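Local atomic coordinates of 3-keto-5-aminohexanoate cleavage protein (Burkholderia xenovorans LB400, PDB entry 3E02), a protein that binds zinc in a TIM-barrel fold and probably cleaves 3-keto-5-aminohexanoate or a related beta-keto acid. Residues A[49-57]-A[66-74]; A[77-85]-A[294-302]. All blocks are in the same frame, centred on the assembly; numbering follows the deposited sequence.

Interaction 1: A[49-57]-A[66-74]; sequences LHLHARDPL and DLFMRFLPQ. With ZN (zinc ion), chain B; EDO (1,2-ethanediol), chain I.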
loop_
_atom_site.group_PDB
_atom_site.type_symbol
_atom_site.label_atom_id
_atom_site.label_comp_id
_atom_site.label_asym_id
_atom_site.label_seq_id
_atom_site.Cartn_x
_atom_site.Cartn_y
_atom_site.Cartn_z
ATOM N N LEU A 49 -4.168 -22.193 -23.419
ATOM C CA LEU A 49 -3.492 -23.344 -22.829
ATOM C C LEU A 49 -2.008 -23.059 -22.820
ATOM O O LEU A 49 -1.445 -22.782 -23.884
ATOM C CB LEU A 49 -3.771 -24.600 -23.654
ATOM C CG LEU A 49 -5.233 -25.005 -23.779
ATOM C CD1 LEU A 49 -5.363 -26.179 -24.733
ATOM C CD2 LEU A 49 -5.824 -25.330 -22.399
ATOM N N HIS A 50 -1.397 -23.072 -21.626
ATOM C CA HIS A 50 0.042 -22.867 -21.443
ATOM C C HIS A 50 0.650 -24.279 -21.387
ATOM O O HIS A 50 0.297 -25.089 -20.525
ATOM C CB HIS A 50 0.324 -22.023 -20.209
ATOM C CG HIS A 50 1.760 -21.964 -19.838
ATOM N ND1 HIS A 50 2.678 -21.173 -20.491
ATOM C CD2 HIS A 50 2.447 -22.634 -18.890
ATOM C CE1 HIS A 50 3.868 -21.350 -19.946
ATOM N NE2 HIS A 50 3.751 -22.219 -18.962
ATOM N N LEU A 51 1.580 -24.548 -22.295
ATOM C CA LEU A 51 2.078 -25.899 -22.536
ATOM C C LEU A 51 3.572 -26.143 -22.372
ATOM O O LEU A 51 4.379 -25.365 -22.867
ATOM C CB LEU A 51 1.701 -26.269 -23.971
ATOM C CG LEU A 51 0.205 -26.238 -24.322
ATOM C CD1 LEU A 51 0.012 -26.349 -25.844
ATOM C CD2 LEU A 51 -0.560 -27.322 -23.582
ATOM N N HIS A 52 3.884 -27.245 -21.672
ATOM C CA HIS A 52 5.213 -27.841 -21.545
ATOM C C HIS A 52 5.087 -29.282 -22.035
ATOM O O HIS A 52 3.979 -29.850 -22.073
ATOM C CB HIS A 52 5.674 -27.944 -20.089
ATOM C CG HIS A 52 5.943 -26.643 -19.419
ATOM N ND1 HIS A 52 7.149 -26.363 -18.803
ATOM C CD2 HIS A 52 5.153 -25.561 -19.215
ATOM C CE1 HIS A 52 7.088 -25.157 -18.265
ATOM N NE2 HIS A 52 5.890 -24.655 -18.499
ATOM N N ALA A 53 6.231 -29.882 -22.369
ATOM C CA ALA A 53 6.325 -31.286 -22.769
ATOM C C ALA A 53 7.096 -32.028 -21.691
ATOM O O ALA A 53 7.899 -31.431 -20.950
ATOM C CB ALA A 53 7.056 -31.435 -24.126
ATOM N N ARG A 54 6.868 -33.338 -21.648
ATOM C CA ARG A 54 7.540 -34.241 -20.737
ATOM C C ARG A 54 7.911 -35.522 -21.469
ATOM O O ARG A 54 7.220 -35.930 -22.413
ATOM C CB ARG A 54 6.619 -34.600 -19.566
ATOM C CG ARG A 54 6.328 -33.469 -18.613
ATOM C CD ARG A 54 5.378 -33.906 -17.512
ATOM N NE ARG A 54 5.117 -32.805 -16.581
ATOM C CZ ARG A 54 5.863 -32.489 -15.525
ATOM N NH1 ARG A 54 6.980 -33.129 -15.242
ATOM N NH2 ARG A 54 5.501 -31.468 -14.754
ATOM N N ASP A 55 8.982 -36.157 -21.001
ATOM C CA ASP A 55 9.398 -37.465 -21.499
ATOM C C ASP A 55 8.183 -38.385 -21.286
ATOM O O ASP A 55 7.711 -38.499 -20.139
ATOM C CB ASP A 55 10.608 -37.958 -20.704
ATOM C CG ASP A 55 11.091 -39.322 -21.144
ATOM O OD1 ASP A 55 10.334 -40.307 -21.049
ATOM O OD2 ASP A 55 12.263 -39.413 -21.540
ATOM N N PRO A 56 7.654 -39.001 -22.372
ATOM C CA PRO A 56 6.448 -39.855 -22.243
ATOM C C PRO A 56 6.541 -41.078 -21.313
ATOM O O PRO A 56 5.510 -41.536 -20.834
ATOM C CB PRO A 56 6.186 -40.320 -23.685
ATOM C CG PRO A 56 6.938 -39.397 -24.542
ATOM C CD PRO A 56 8.119 -38.954 -23.775
ATOM N N LEU A 57 7.749 -41.575 -21.056
ATOM C CA LEU A 57 7.951 -42.754 -20.209
ATOM C C LEU A 57 8.128 -42.439 -18.734
ATOM O O LEU A 57 7.608 -43.164 -17.902
ATOM C CB LEU A 57 9.142 -43.560 -20.703
ATOM C CG LEU A 57 8.981 -44.171 -22.103
ATOM C CD1 LEU A 57 10.237 -44.907 -22.464
ATOM C CD2 LEU A 57 7.784 -45.107 -22.207
ATOM N N ASP A 66 9.941 -32.111 -31.176
ATOM C CA ASP A 66 9.236 -33.308 -31.665
ATOM C C ASP A 66 8.110 -33.764 -30.731
ATOM O O ASP A 66 7.084 -34.247 -31.221
ATOM C CB ASP A 66 10.205 -34.483 -31.908
ATOM C CG ASP A 66 11.218 -34.214 -33.033
ATOM O OD1 ASP A 66 11.045 -33.254 -33.827
ATOM O OD2 ASP A 66 12.197 -34.990 -33.122
ATOM N N LEU A 67 8.306 -33.631 -29.412
ATOM C CA LEU A 67 7.261 -33.950 -28.423
ATOM C C LEU A 67 6.120 -32.944 -28.520
ATOM O O LEU A 67 4.956 -33.339 -28.456
ATOM C CB LEU A 67 7.803 -33.991 -26.980
ATOM C CG LEU A 67 8.647 -35.207 -26.618
ATOM C CD1 LEU A 67 9.241 -35.030 -25.229
ATOM C CD2 LEU A 67 7.802 -36.489 -26.713
ATOM N N PHE A 68 6.456 -31.657 -28.668
ATOM C CA PHE A 68 5.444 -30.612 -28.896
ATOM C C PHE A 68 4.609 -30.887 -30.152
ATOM O O PHE A 68 3.387 -30.740 -30.124
ATOM C CB PHE A 68 6.062 -29.214 -28.951
ATOM C CG PHE A 68 6.388 -28.648 -27.608
ATOM C CD1 PHE A 68 7.597 -28.926 -26.989
ATOM C CD2 PHE A 68 5.473 -27.822 -26.953
ATOM C CE1 PHE A 68 7.904 -28.386 -25.725
ATOM C CE2 PHE A 68 5.762 -27.279 -25.704
ATOM C CZ PHE A 68 6.981 -27.563 -25.085
HETATM N N MSE A 69 5.255 -31.350 -31.229
HETATM C CA MSE A 69 4.535 -31.710 -32.468
HETATM C C MSE A 69 3.631 -32.938 -32.347
HETATM O O MSE A 69 2.844 -33.193 -33.262
HETATM C CB MSE A 69 5.491 -31.821 -33.661
HETATM C CG MSE A 69 6.146 -30.495 -33.997
HETATM SE SE MSE A 69 4.842 -29.041 -34.280
HETATM C CE MSE A 69 6.015 -27.599 -33.903
ATOM N N ARG A 70 3.741 -33.683 -31.239
ATOM C CA ARG A 70 2.834 -34.800 -30.935
ATOM C C ARG A 70 1.573 -34.358 -30.166
ATOM O O ARG A 70 0.678 -35.181 -29.950
ATOM C CB ARG A 70 3.574 -35.928 -30.225
ATOM C CG ARG A 70 4.562 -36.643 -31.150
ATOM C CD ARG A 70 5.609 -37.468 -30.412
ATOM N NE ARG A 70 5.034 -38.483 -29.531
ATOM C CZ ARG A 70 5.735 -39.308 -28.754
ATOM N NH1 ARG A 70 7.072 -39.265 -28.721
ATOM N NH2 ARG A 70 5.080 -40.179 -27.983
ATOM N N PHE A 71 1.505 -33.087 -29.739
ATOM C CA PHE A 71 0.269 -32.529 -29.156
ATOM C C PHE A 71 -0.253 -31.208 -29.753
ATOM O O PHE A 71 -1.468 -30.981 -29.705
ATOM C CB PHE A 71 0.295 -32.486 -27.618
ATOM C CG PHE A 71 1.432 -31.707 -27.000
ATOM C CD1 PHE A 71 1.367 -30.316 -26.876
ATOM C CD2 PHE A 71 2.518 -32.373 -26.420
ATOM C CE1 PHE A 71 2.398 -29.594 -26.236
ATOM C CE2 PHE A 71 3.552 -31.662 -25.769
ATOM C CZ PHE A 71 3.493 -30.275 -25.679
ATOM N N LEU A 72 0.615 -30.358 -30.312
ATOM C CA LEU A 72 0.163 -29.069 -30.888
ATOM C C LEU A 72 -0.846 -29.198 -32.048
ATOM O O LEU A 72 -1.945 -28.621 -31.953
ATOM C CB LEU A 72 1.345 -28.142 -31.239
ATOM C CG LEU A 72 2.169 -27.596 -30.068
ATOM C CD1 LEU A 72 3.382 -26.818 -30.573
ATOM C CD2 LEU A 72 1.334 -26.738 -29.122
ATOM N N PRO A 73 -0.511 -29.967 -33.124
ATOM C CA PRO A 73 -1.501 -30.154 -34.203
ATOM C C PRO A 73 -2.824 -30.760 -33.708
ATOM O O PRO A 73 -3.895 -30.338 -34.143
ATOM C CB PRO A 73 -0.810 -31.128 -35.176
ATOM C CG PRO A 73 0.583 -31.186 -34.793
ATOM C CD PRO A 73 0.747 -30.684 -33.408
ATOM N N GLN A 74 -2.732 -31.692 -32.759
ATOM C CA GLN A 74 -3.897 -32.390 -32.211
ATOM C C GLN A 74 -4.779 -31.422 -31.430
ATOM O O GLN A 74 -6.000 -31.453 -31.567
ATOM C CB GLN A 74 -3.482 -33.564 -31.314
ATOM C CG GLN A 74 -2.731 -34.723 -32.007
ATOM C CD GLN A 74 -1.285 -34.429 -32.385
ATOM O OE1 GLN A 74 -0.732 -33.388 -32.039
ATOM N NE2 GLN A 74 -0.671 -35.342 -33.124
HETATM ZN ZN ZN B . 5.183 -22.839 -17.459
HETATM C C1 EDO I . 4.088 -42.957 -18.328
HETATM O O1 EDO I . 3.356 -42.042 -19.151
HETATM C C2 EDO I . 4.315 -42.321 -16.967
HETATM O O2 EDO I . 3.036 -42.026 -16.385
HETATM O O HOH W 1 6.923 -21.267 -18.409
HETATM O O HOH W 2 5.126 -20.708 -16.313
HETATM O O HOH W 3 6.994 -22.680 -16.201
#

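Interaction 2: A[77-85]-A[294-302]; sequences ERTDAILNI and PDEARAMLK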
loop_
_atom_site.group_PDB
_atom_site.type_symbol
_atom_site.label_atom_id
_atom_site.label_comp_id
_atom_site.label_asym_id
_atom_site.label_seq_id
_atom_site.Cartn_x
_atom_site.Cartn_y
_atom_site.Cartn_z
ATOM N N GLU A 77 -6.561 -28.992 -33.874
ATOM C CA GLU A 77 -7.681 -29.651 -34.539
ATOM C C GLU A 77 -8.916 -29.863 -33.653
ATOM O O GLU A 77 -10.027 -29.784 -34.173
ATOM C CB GLU A 77 -7.229 -31.024 -35.070
ATOM C CG GLU A 77 -8.273 -31.774 -35.891
ATOM N N ARG A 78 -8.706 -30.067 -32.342
ATOM C CA ARG A 78 -9.794 -30.369 -31.400
ATOM C C ARG A 78 -10.307 -29.192 -30.574
ATOM O O ARG A 78 -11.368 -29.296 -29.960
ATOM C CB ARG A 78 -9.384 -31.512 -30.484
ATOM C CG ARG A 78 -9.160 -32.830 -31.221
ATOM C CD ARG A 78 -9.013 -33.950 -30.224
ATOM N NE ARG A 78 -10.289 -34.204 -29.546
ATOM C CZ ARG A 78 -10.456 -34.710 -28.319
ATOM N NH1 ARG A 78 -9.428 -35.023 -27.523
ATOM N NH2 ARG A 78 -11.695 -34.871 -27.861
ATOM N N THR A 79 -9.557 -28.080 -30.537
ATOM C CA THR A 79 -10.009 -26.873 -29.836
ATOM C C THR A 79 -9.497 -25.616 -30.539
ATOM O O THR A 79 -8.561 -25.686 -31.341
ATOM C CB THR A 79 -9.630 -26.892 -28.321
ATOM O OG1 THR A 79 -10.005 -25.656 -27.706
ATOM C CG2 THR A 79 -8.140 -27.122 -28.105
ATOM N N ASP A 80 -10.153 -24.487 -30.248
ATOM C CA ASP A 80 -9.716 -23.200 -30.808
ATOM C C ASP A 80 -8.987 -22.388 -29.744
ATOM O O ASP A 80 -8.707 -21.231 -29.944
ATOM C CB ASP A 80 -10.853 -22.419 -31.498
ATOM C CG ASP A 80 -11.961 -21.988 -30.559
ATOM O OD1 ASP A 80 -12.148 -22.630 -29.514
ATOM O OD2 ASP A 80 -12.678 -21.018 -30.902
ATOM N N ALA A 81 -8.630 -23.012 -28.614
ATOM C CA ALA A 81 -7.876 -22.321 -27.564
ATOM C C ALA A 81 -6.536 -21.825 -28.108
ATOM O O ALA A 81 -5.956 -22.442 -29.011
ATOM C CB ALA A 81 -7.642 -23.242 -26.341
ATOM N N ILE A 82 -6.084 -20.682 -27.601
ATOM C CA ILE A 82 -4.771 -20.136 -27.964
ATOM C C ILE A 82 -3.720 -21.051 -27.325
ATOM O O ILE A 82 -3.809 -21.343 -26.139
ATOM C CB ILE A 82 -4.542 -18.714 -27.410
ATOM C CG1 ILE A 82 -5.573 -17.725 -27.963
ATOM C CG2 ILE A 82 -3.127 -18.247 -27.744
ATOM C CD1 ILE A 82 -5.513 -16.344 -27.325
ATOM N N LEU A 83 -2.747 -21.503 -28.108
ATOM C CA LEU A 83 -1.699 -22.389 -27.600
ATOM C C LEU A 83 -0.480 -21.539 -27.270
ATOM O O LEU A 83 0.114 -20.945 -28.149
ATOM C CB LEU A 83 -1.408 -23.524 -28.577
ATOM C CG LEU A 83 -2.663 -24.293 -29.021
ATOM C CD1 LEU A 83 -2.297 -25.494 -29.908
ATOM C CD2 LEU A 83 -3.537 -24.737 -27.838
ATOM N N ASN A 84 -0.164 -21.487 -25.975
ATOM C CA ASN A 84 0.919 -20.709 -25.386
ATOM C C ASN A 84 2.050 -21.710 -25.075
ATOM O O ASN A 84 1.845 -22.660 -24.291
ATOM C CB ASN A 84 0.324 -19.975 -24.162
ATOM C CG ASN A 84 1.333 -19.320 -23.245
ATOM O OD1 ASN A 84 2.536 -19.526 -23.320
ATOM N ND2 ASN A 84 0.804 -18.523 -22.326
ATOM N N ILE A 85 3.216 -21.483 -25.699
ATOM C CA ILE A 85 4.396 -22.344 -25.550
ATOM C C ILE A 85 5.392 -21.766 -24.539
ATOM O O ILE A 85 5.757 -20.572 -24.599
ATOM C CB ILE A 85 5.141 -22.563 -26.909
ATOM C CG1 ILE A 85 4.177 -23.029 -28.015
ATOM C CG2 ILE A 85 6.299 -23.568 -26.747
ATOM C CD1 ILE A 85 3.391 -24.301 -27.697
ATOM N N PRO A 294 -11.840 -18.047 -26.773
ATOM C CA PRO A 294 -10.522 -17.950 -27.410
ATOM C C PRO A 294 -10.332 -16.762 -28.352
ATOM O O PRO A 294 -9.329 -16.057 -28.242
ATOM C CB PRO A 294 -10.422 -19.274 -28.152
ATOM C CG PRO A 294 -11.111 -20.203 -27.239
ATOM C CD PRO A 294 -12.329 -19.434 -26.807
ATOM N N ASP A 295 -11.309 -16.515 -29.221
ATOM C CA ASP A 295 -11.245 -15.386 -30.160
ATOM C C ASP A 295 -11.339 -14.014 -29.485
ATOM O O ASP A 295 -10.697 -13.066 -29.939
ATOM C CB ASP A 295 -12.274 -15.541 -31.286
ATOM C CG ASP A 295 -11.923 -16.675 -32.270
ATOM O OD1 ASP A 295 -10.769 -17.149 -32.326
ATOM O OD2 ASP A 295 -12.821 -17.081 -33.032
ATOM N N GLU A 296 -12.116 -13.903 -28.407
ATOM C CA GLU A 296 -12.125 -12.667 -27.601
ATOM C C GLU A 296 -10.741 -12.439 -26.990
ATOM O O GLU A 296 -10.261 -11.304 -26.965
ATOM C CB GLU A 296 -13.205 -12.708 -26.518
ATOM C CG GLU A 296 -14.593 -12.566 -27.121
ATOM C CD GLU A 296 -15.734 -12.841 -26.158
ATOM O OE1 GLU A 296 -15.570 -13.622 -25.201
ATOM O OE2 GLU A 296 -16.831 -12.300 -26.405
ATOM N N ALA A 297 -10.103 -13.524 -26.526
ATOM C CA ALA A 297 -8.743 -13.473 -25.982
ATOM C C ALA A 297 -7.722 -13.039 -27.038
ATOM O O ALA A 297 -6.857 -12.213 -26.750
ATOM C CB ALA A 297 -8.352 -14.817 -25.351
ATOM N N ARG A 298 -7.841 -13.577 -28.259
ATOM C CA ARG A 298 -6.972 -13.193 -29.396
ATOM C C ARG A 298 -7.072 -11.694 -29.707
ATOM O O ARG A 298 -6.061 -11.054 -29.977
ATOM C CB ARG A 298 -7.311 -14.002 -30.662
ATOM C CG ARG A 298 -6.925 -15.465 -30.603
ATOM C CD ARG A 298 -7.139 -16.166 -31.938
ATOM N NE ARG A 298 -6.599 -17.527 -31.876
ATOM C CZ ARG A 298 -7.230 -18.602 -31.402
ATOM N NH1 ARG A 298 -8.491 -18.543 -30.984
ATOM N NH2 ARG A 298 -6.582 -19.769 -31.372
ATOM N N ALA A 299 -8.291 -11.157 -29.665
ATOM C CA ALA A 299 -8.540 -9.731 -29.892
ATOM C C ALA A 299 -7.959 -8.893 -28.756
ATOM O O ALA A 299 -7.433 -7.816 -29.006
ATOM C CB ALA A 299 -10.043 -9.454 -30.064
HETATM N N MSE A 300 -8.052 -9.383 -27.517
HETATM C CA MSE A 300 -7.474 -8.683 -26.362
HETATM C C MSE A 300 -5.946 -8.639 -26.457
HETATM O O MSE A 300 -5.354 -7.576 -26.344
HETATM C CB MSE A 300 -7.897 -9.336 -25.031
HETATM C CG MSE A 300 -9.361 -9.109 -24.682
HETATM SE SE MSE A 300 -9.982 -10.312 -23.295
HETATM C CE MSE A 300 -8.987 -9.675 -21.792
ATOM N N LEU A 301 -5.330 -9.792 -26.693
ATOM C CA LEU A 301 -3.866 -9.898 -26.785
ATOM C C LEU A 301 -3.265 -9.456 -28.128
ATOM O O LEU A 301 -2.039 -9.292 -28.216
ATOM C CB LEU A 301 -3.418 -11.320 -26.462
ATOM C CG LEU A 301 -3.843 -11.851 -25.090
ATOM C CD1 LEU A 301 -3.331 -13.265 -24.874
ATOM C CD2 LEU A 301 -3.358 -10.955 -24.006
ATOM N N LYS A 302 -4.117 -9.276 -29.143
ATOM C CA LYS A 302 -3.722 -8.873 -30.500
ATOM C C LYS A 302 -2.766 -9.906 -31.100
ATOM O O LYS A 302 -1.689 -9.581 -31.576
ATOM C CB LYS A 302 -3.126 -7.454 -30.522
ATOM C CG LYS A 302 -4.016 -6.341 -29.992
ATOM C CD LYS A 302 -5.202 -6.076 -30.894
ATOM C CE LYS A 302 -6.035 -4.891 -30.396
ATOM N NZ LYS A 302 -5.243 -3.612 -30.387
HETATM O O HOH W 4 -13.425 -18.478 -29.910
#

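Interaction 1: A[49-57]-A[66-74]
The zinc-bearing strand of the TIM barrel, 48-54, rests its outward side on the chain that returns after it, and Ala53 marks the middle of that contact. Its CB lies over one face of the Phe68 ring, 4.0 Å from the ring centroid and 30° off the normal, a CH-pi contact. The same methyl meets Phe71 differently: Ala53 CB lies at the edge of the Phe71 ring, near its plane, 3.9 Å from CE2. One small side chain is thus held between a ring face and a ring edge. With CG of Phe71 set between its backbone N and carbonyl carbon (chi1 58°), the far edge of the ring is brought up to the strand, spanning from Ala53 to Leu51.

Two residues earlier in the strand, Leu51 slides past Leu72 in the opposite direction, its CD1 reaching Leu72 CD2 at 3.6 Å. Farther along, Leu67 spreads its two methyls: CD1 lies 3.6 Å from Arg54 O, while CD2 meets CG of Pro56 tip to tip at 3.7 Å. Arg70 crosses Pro56 at about a right angle. Around Pro56 the chain makes an Asx turn, Asp55 OD1 accepting from Leu57 N.

On the other side of the strand, His50 and His52 each give NE2 to the zinc ion at 2.2 Å; Glu259 and three waters are its other ligands. Arg54 also points away from the helices, its NE bonding Thr15.

No hydrogen bond joins the two segments, so the union is apolar and depends on shape. Leu51 and Ala53 point toward the helical segment, His52 and Arg54 away from it, and the strand thereby presents one side to hydrocarbon and the other to metal and water.

Interaction 2: A[77-85]-A[294-302]
Ile82 slides past Arg298 in the opposite direction, its CG1 lying over the centre of one face of the guanidinium, 3.9 Å above the plane. The tip of the same branch meets the aliphatic root of the arginine, with CD1 of Ile82 3.7 Å from Arg298 CG, and also packs on Ala297 CB at 3.8 Å. The arginine chain is extended from CG to NE, which carries its charged head beyond the isoleucine to the backbone of the loop before the strand.

There NH1 and NH2 of Arg298 both grip Asp80 O end-on, each at 2.9 Å. The two bonds are not alike: NH1 arrives nearly along the carbonyl axis (166°), whereas NH2 stands above the carbonyl plane, 43° out of it. Arg298 NH1 also forms a salt bridge with Asp295 OD1, though the hydrogen bond within it is weak, and NE pairs with Glu108, so the head is held from several directions.

Pro294, at the start of the helix, crosses the Asp80 side chain at about a right angle, with its CG 3.5 Å from Asp80 OD1 in the conformer given. In that same conformer a water connects Asp80 OD2 to Asp295 N, and the nearby arginine probably eases the proximity of the two carboxylates.

Helix 294-301 therefore docks against the start of strand 82-85, the axes of the two short segments approaching to 10.0 Å and inclined at 56°. Strand 82-85 continues from there between strands 48-54 and 109-113, while Ala81 packs on helix 31-44.

Overall arrangement
Interactions 1 and 2 follow one another along the chain, their centres about 17 Å apart, and they meet through neighbouring parallel strands of one barrel. Leu51 N lies 2.8 Å from Asn84 O, and Leu49 O is equally far from Asn84 N, probable hydrogen bonds that join strand 48-54 to strand 82-85. Both include part of helix 72-78, whose Leu72 reaches strand 82-85, Leu72 O lying 3.8 Å from Leu83 CD1. Only interaction 1 carries zinc ligands; in interaction 2 the Ile82 side chain is about 14 Å from the metal. Asn84 nevertheless ties the second strand to the site through a weak hydrogen bond from His50 ND1, illustrating how barrel packing and a metal centre share strands.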